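Local coordinates for putative Lipoprotein (Shewanella oneidensis, PDB 3U24) that is of unknown function but binds zinc and calcium ions and belongs to the DUF885 family, whose clan gathers metallopeptidase-like proteins, at residues V323-I327 against L348-E352; A361-A365 against T375-V379. All blocks are in the same frame, centred on the assembly; numbering follows the deposited sequence.

Contact 1 of 2, residues V323-I327 against L348-E352; sequences VRKQI and LVVRE
Two polar partners from strand 349-352 meet the guanidinium of Arg324 at its edge, through the single nitrogen NH2. Glu352 OE1 lies in the guanidinium plane, 2.7 Å from Arg324 NH2, and the carboxylate accepts on its syn side. The two flat groups are nearly coplanar, their planes 25° apart, although the side chains that carry them cross at about a right angle. This salt bridge also counts as a hydrogen bond, though a bent one. The second partner is the backbone oxygen of Val350: Arg324 NH2 stands 3.2 Å from Val350 O, above the carbonyl plane and not on a lone pair. One nitrogen thus ties a carboxylate and a strand carbonyl together, a task for which arginine, with several N-H groups on a long arm, is well suited. The arm runs extended from CG to NE, and its methylene part passes over Val350, with Arg324 CG 4.0 Å from Val350 CB.

Beside this polar pair the packing is apolar. CG1 of Ile327 lies anti to the carbonyl carbon (chi1 -69°), and with chi2 extended as well, Ile327 CD1 ends 3.6 Å from Val350 CG2. Leu348 CD2 makes a looser contact with Ile327 CD1, and Val323 CG1 meets Val350 CG1 at 4.4 Å. Branched aliphatic residues suit this seam because they fill the space between helix and strand without needing polar partners. The neighbouring strand carries the apolar layer onward: Val323 touches Tyr377 and Val379, while Ile327 touches Tyr377.

Helix 319-337 and strand 349-352 run nearly antiparallel, at 167°, with their axes 9.3 Å apart: this is alpha/beta packing of a helix against one face of a small sheet, at its edge strand, with the Arg324-Glu352 salt bridge on the exposed side.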
loop_
_atom_site.group_PDB
_atom_site.type_symbol
_atom_site.label_atom_id
_atom_site.label_comp_id
_atom_site.label_asym_id
_atom_site.label_seq_id
_atom_site.Cartn_x
_atom_site.Cartn_y
_atom_site.Cartn_z
ATOM N N VAL A 323 5.183 19.991 -12.577
ATOM C CA VAL A 323 4.521 19.615 -11.351
ATOM C C VAL A 323 4.368 20.781 -10.407
ATOM O O VAL A 323 3.265 20.977 -9.873
ATOM C CB VAL A 323 5.204 18.431 -10.629
ATOM C CG1 VAL A 323 4.425 18.094 -9.370
ATOM C CG2 VAL A 323 5.243 17.184 -11.528
ATOM N N ARG A 324 5.432 21.567 -10.204
ATOM C CA ARG A 324 5.340 22.737 -9.317
ATOM C C ARG A 324 4.330 23.755 -9.827
ATOM O O ARG A 324 3.639 24.410 -9.051
ATOM C CB ARG A 324 6.669 23.488 -9.216
ATOM C CG ARG A 324 7.778 22.805 -8.461
ATOM C CD ARG A 324 8.855 23.791 -7.972
ATOM N NE ARG A 324 9.762 23.039 -7.130
ATOM C CZ ARG A 324 10.889 22.468 -7.541
ATOM N NH1 ARG A 324 11.342 22.634 -8.774
ATOM N NH2 ARG A 324 11.585 21.742 -6.684
ATOM N N LYS A 325 4.276 23.932 -11.128
ATOM C CA LYS A 325 3.320 24.859 -11.733
ATOM C C LYS A 325 1.857 24.376 -11.528
ATOM O O LYS A 325 0.941 25.186 -11.239
ATOM C CB LYS A 325 3.678 25.012 -13.218
ATOM C CG LYS A 325 2.792 25.905 -14.067
ATOM C CD LYS A 325 3.280 25.932 -15.519
ATOM C CE LYS A 325 2.341 26.745 -16.419
ATOM N NZ LYS A 325 0.989 26.108 -16.538
ATOM N N GLN A 326 1.649 23.061 -11.592
ATOM C CA GLN A 326 0.285 22.493 -11.554
ATOM C C GLN A 326 -0.357 22.569 -10.174
ATOM O O GLN A 326 -1.555 22.820 -10.066
ATOM C CB GLN A 326 0.242 21.048 -12.054
ATOM C CG GLN A 326 0.254 20.978 -13.561
ATOM C CD GLN A 326 0.077 19.582 -14.096
ATOM O OE1 GLN A 326 -0.364 18.669 -13.378
ATOM N NE2 GLN A 326 0.424 19.396 -15.365
ATOM N N ILE A 327 0.433 22.389 -9.129
ATOM C CA ILE A 327 -0.152 22.324 -7.817
ATOM C C ILE A 327 -0.940 23.608 -7.473
ATOM O O ILE A 327 -2.106 23.497 -7.048
ATOM C CB ILE A 327 0.879 21.875 -6.763
ATOM C CG1 ILE A 327 1.215 20.409 -7.029
ATOM C CG2 ILE A 327 0.294 21.998 -5.349
ATOM C CD1 ILE A 327 2.393 19.900 -6.249
ATOM N N LEU A 348 2.568 23.006 -0.047
ATOM C CA LEU A 348 3.211 21.717 -0.291
ATOM C C LEU A 348 4.517 21.911 -1.016
ATOM O O LEU A 348 4.560 22.542 -2.070
ATOM C CB LEU A 348 2.289 20.813 -1.113
ATOM C CG LEU A 348 2.755 19.393 -1.467
ATOM C CD1 LEU A 348 3.297 18.609 -0.278
ATOM C CD2 LEU A 348 1.591 18.670 -2.137
ATOM N N VAL A 349 5.580 21.341 -0.474
ATOM C CA VAL A 349 6.899 21.501 -1.055
ATOM C C VAL A 349 7.217 20.376 -2.029
ATOM O O VAL A 349 7.352 19.224 -1.616
ATOM C CB VAL A 349 8.001 21.479 0.026
ATOM C CG1 VAL A 349 9.381 21.584 -0.644
ATOM C CG2 VAL A 349 7.766 22.590 1.057
ATOM N N VAL A 350 7.384 20.699 -3.309
ATOM C CA VAL A 350 7.745 19.668 -4.255
ATOM C C VAL A 350 9.227 19.542 -4.173
ATOM O O VAL A 350 9.920 20.535 -4.169
ATOM C CB VAL A 350 7.370 19.999 -5.696
ATOM C CG1 VAL A 350 7.705 18.814 -6.587
ATOM C CG2 VAL A 350 5.895 20.333 -5.799
ATOM N N ARG A 351 9.708 18.312 -4.085
ATOM C CA ARG A 351 11.133 18.049 -4.057
ATOM C C ARG A 351 11.435 16.889 -4.973
ATOM O O ARG A 351 10.633 15.969 -5.154
ATOM C CB ARG A 351 11.643 17.745 -2.633
ATOM C CG ARG A 351 12.107 16.303 -2.389
ATOM C CD ARG A 351 12.505 16.059 -0.938
ATOM N NE ARG A 351 12.115 14.722 -0.484
ATOM C CZ ARG A 351 12.191 14.289 0.776
ATOM N NH1 ARG A 351 11.775 13.060 1.077
ATOM N NH2 ARG A 351 12.673 15.069 1.739
ATOM N N GLU A 352 12.638 16.951 -5.513
ATOM C CA GLU A 352 13.146 15.953 -6.414
ATOM C C GLU A 352 13.515 14.712 -5.553
ATOM O O GLU A 352 14.326 14.813 -4.624
ATOM C CB GLU A 352 14.295 16.543 -7.314
ATOM C CG GLU A 352 14.929 17.926 -6.964
ATOM C CD GLU A 352 14.163 19.233 -7.381
ATOM O OE1 GLU A 352 13.556 19.842 -6.466
ATOM O OE2 GLU A 352 14.210 19.720 -8.559
#

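Contact 2 of 2, residues A361-A365 against T375-V379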
loop_
_atom_site.group_PDB
_atom_site.type_symbol
_atom_site.label_atom_id
_atom_site.label_comp_id
_atom_site.label_asym_id
_atom_site.label_seq_id
_atom_site.Cartn_x
_atom_site.Cartn_y
_atom_site.Cartn_z
ATOM N N ALA A 361 6.085 9.435 -8.223
ATOM C CA ALA A 361 5.639 10.628 -7.499
ATOM C C ALA A 361 4.738 10.255 -6.320
ATOM O O ALA A 361 3.708 9.614 -6.506
ATOM C CB ALA A 361 4.941 11.592 -8.434
ATOM N N SER A 362 5.142 10.624 -5.103
ATOM C CA SER A 362 4.330 10.357 -3.891
ATOM C C SER A 362 4.630 11.293 -2.711
ATOM O O SER A 362 5.658 11.942 -2.661
ATOM C CB SER A 362 4.496 8.905 -3.439
ATOM O OG SER A 362 5.765 8.686 -2.853
ATOM N N ILE A 363 3.704 11.341 -1.767
ATOM C CA ILE A 363 3.829 12.160 -0.584
ATOM C C ILE A 363 4.627 11.397 0.459
ATOM O O ILE A 363 4.333 10.237 0.705
ATOM C CB ILE A 363 2.457 12.436 0.017
ATOM C CG1 ILE A 363 1.579 13.193 -0.976
ATOM C CG2 ILE A 363 2.603 13.253 1.260
ATOM C CD1 ILE A 363 2.145 14.504 -1.462
ATOM N N SER A 364 5.639 12.006 1.061
ATOM C CA SER A 364 6.273 11.362 2.202
ATOM C C SER A 364 6.095 12.251 3.404
ATOM O O SER A 364 6.250 13.487 3.356
ATOM C CB SER A 364 7.741 10.999 1.973
ATOM O OG SER A 364 8.543 12.148 1.853
ATOM N N ALA A 365 5.730 11.601 4.485
ATOM C CA ALA A 365 5.252 12.299 5.642
ATOM C C ALA A 365 5.793 11.538 6.842
ATOM O O ALA A 365 6.094 10.348 6.726
ATOM C CB ALA A 365 3.732 12.328 5.624
ATOM N N THR A 375 6.826 17.201 5.637
ATOM C CA THR A 375 6.047 16.512 4.591
ATOM C C THR A 375 6.397 17.056 3.230
ATOM O O THR A 375 6.293 18.250 3.025
ATOM C CB THR A 375 4.511 16.689 4.789
ATOM O OG1 THR A 375 4.135 16.262 6.106
ATOM C CG2 THR A 375 3.719 15.864 3.749
ATOM N N TYR A 376 6.781 16.179 2.302
ATOM C CA TYR A 376 7.083 16.555 0.906
ATOM C C TYR A 376 6.296 15.791 -0.184
ATOM O O TYR A 376 5.817 14.685 0.034
ATOM C CB TYR A 376 8.563 16.299 0.598
ATOM C CG TYR A 376 9.523 16.849 1.607
ATOM C CD1 TYR A 376 10.040 18.141 1.476
ATOM C CD2 TYR A 376 9.940 16.075 2.692
ATOM C CE1 TYR A 376 10.937 18.648 2.408
ATOM C CE2 TYR A 376 10.839 16.580 3.630
ATOM C CZ TYR A 376 11.330 17.862 3.483
ATOM O OH TYR A 376 12.204 18.362 4.422
ATOM N N TYR A 377 6.241 16.377 -1.383
ATOM C CA TYR A 377 5.831 15.675 -2.597
ATOM C C TYR A 377 7.096 15.277 -3.361
ATOM O O TYR A 377 7.727 16.112 -4.023
ATOM C CB TYR A 377 4.937 16.583 -3.443
ATOM C CG TYR A 377 4.203 15.965 -4.622
ATOM C CD1 TYR A 377 4.078 14.596 -4.784
ATOM C CD2 TYR A 377 3.561 16.781 -5.538
ATOM C CE1 TYR A 377 3.379 14.061 -5.855
ATOM C CE2 TYR A 377 2.844 16.270 -6.599
ATOM C CZ TYR A 377 2.749 14.910 -6.758
ATOM O OH TYR A 377 2.067 14.415 -7.837
ATOM N N ASN A 378 7.458 14.005 -3.235
ATOM C CA ASN A 378 8.589 13.400 -3.936
ATOM C C ASN A 378 8.251 13.141 -5.405
ATOM O O ASN A 378 7.415 12.305 -5.716
ATOM C CB ASN A 378 8.980 12.074 -3.284
ATOM C CG ASN A 378 9.456 12.242 -1.862
ATOM O OD1 ASN A 378 10.236 13.142 -1.563
ATOM N ND2 ASN A 378 8.989 11.370 -0.969
ATOM N N VAL A 379 8.905 13.869 -6.299
ATOM C CA VAL A 379 8.683 13.724 -7.728
ATOM C C VAL A 379 10.049 13.403 -8.303
ATOM O O VAL A 379 10.970 14.215 -8.147
ATOM C CB VAL A 379 8.178 15.044 -8.323
ATOM C CG1 VAL A 379 8.232 15.004 -9.840
ATOM C CG2 VAL A 379 6.760 15.327 -7.839
#
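Ser362 and Asn378 are joined by two backbone hydrogen bonds, Ser362 N to Asn378 O at 2.9 Å and Asn378 N to Ser362 O at 2.8 Å. Ser364 and Tyr376 make a second such pair. Between them Ile363 faces Tyr377 as a non-hydrogen-bonded pair, where Ile363 CA approaches Tyr376 O in a CA-H...O contact.

On the face of Ile363 and Tyr377 the side chains cross at about a right angle, Ile363 CD1 lying 3.8 Å from Tyr377 CD1. CG of Tyr377 stands anti to the backbone N (chi1 -169°), laying the ring beside residues 361-363: Ser362 O is in plane at its edge, and Ala361 CB lies 3.9 Å from Tyr377 CE1. Val379 CG2 sits over the centre of one ring face, 3.9 Å above its plane. Ile363 CG2 also packs on Thr375 CG2, beta-branched residues being well suited to extended chain.

These pairs form an antiparallel beta hairpin, whose strand 376-379 is central in a three-stranded mixed sheet. On the other face, Ser364 OG is 3.0 Å from Asn378 ND2; the short side chain of Ser364 lets the Asn378 amide come close to strand 362-364.

Farther out, Asn378 OD1 accepts a hydrogen bond from Arg351 NE, which fixes the amide's rotation, and Tyr377 OH is bonded to Asn406 OD1. Replacing the ring of Tyr377 by the methyl of an alanine is likely to open a gap beside Ile363 and Val379 and leave Asn406 without its phenolic partner. Ile363 and Thr375 also touch Tyr415, next to the zinc ligand His414.

The two contacts follow one another along the chain, contact 1 closing before contact 2 opens, and their centres lie 9 Å apart on the same side of the chain's centre. Both reach one three-stranded sheet, ordered 349-352, 376-379, 362-364, in a chain that is otherwise largely helical. Strand 376-379 joins them: it pairs in parallel with 349-352 and antiparallel with 362-364, and Arg351 O lies 3.0 Å from Val379 N in a probable hydrogen bond. Helix 319-337, which carries one side of contact 1, also reaches contact 2, where Ile327 CD1 packs 3.4 Å from Tyr377 CD2. The sheet thereby links that helix to the region around the zinc ligands His408, His414 and Glu439.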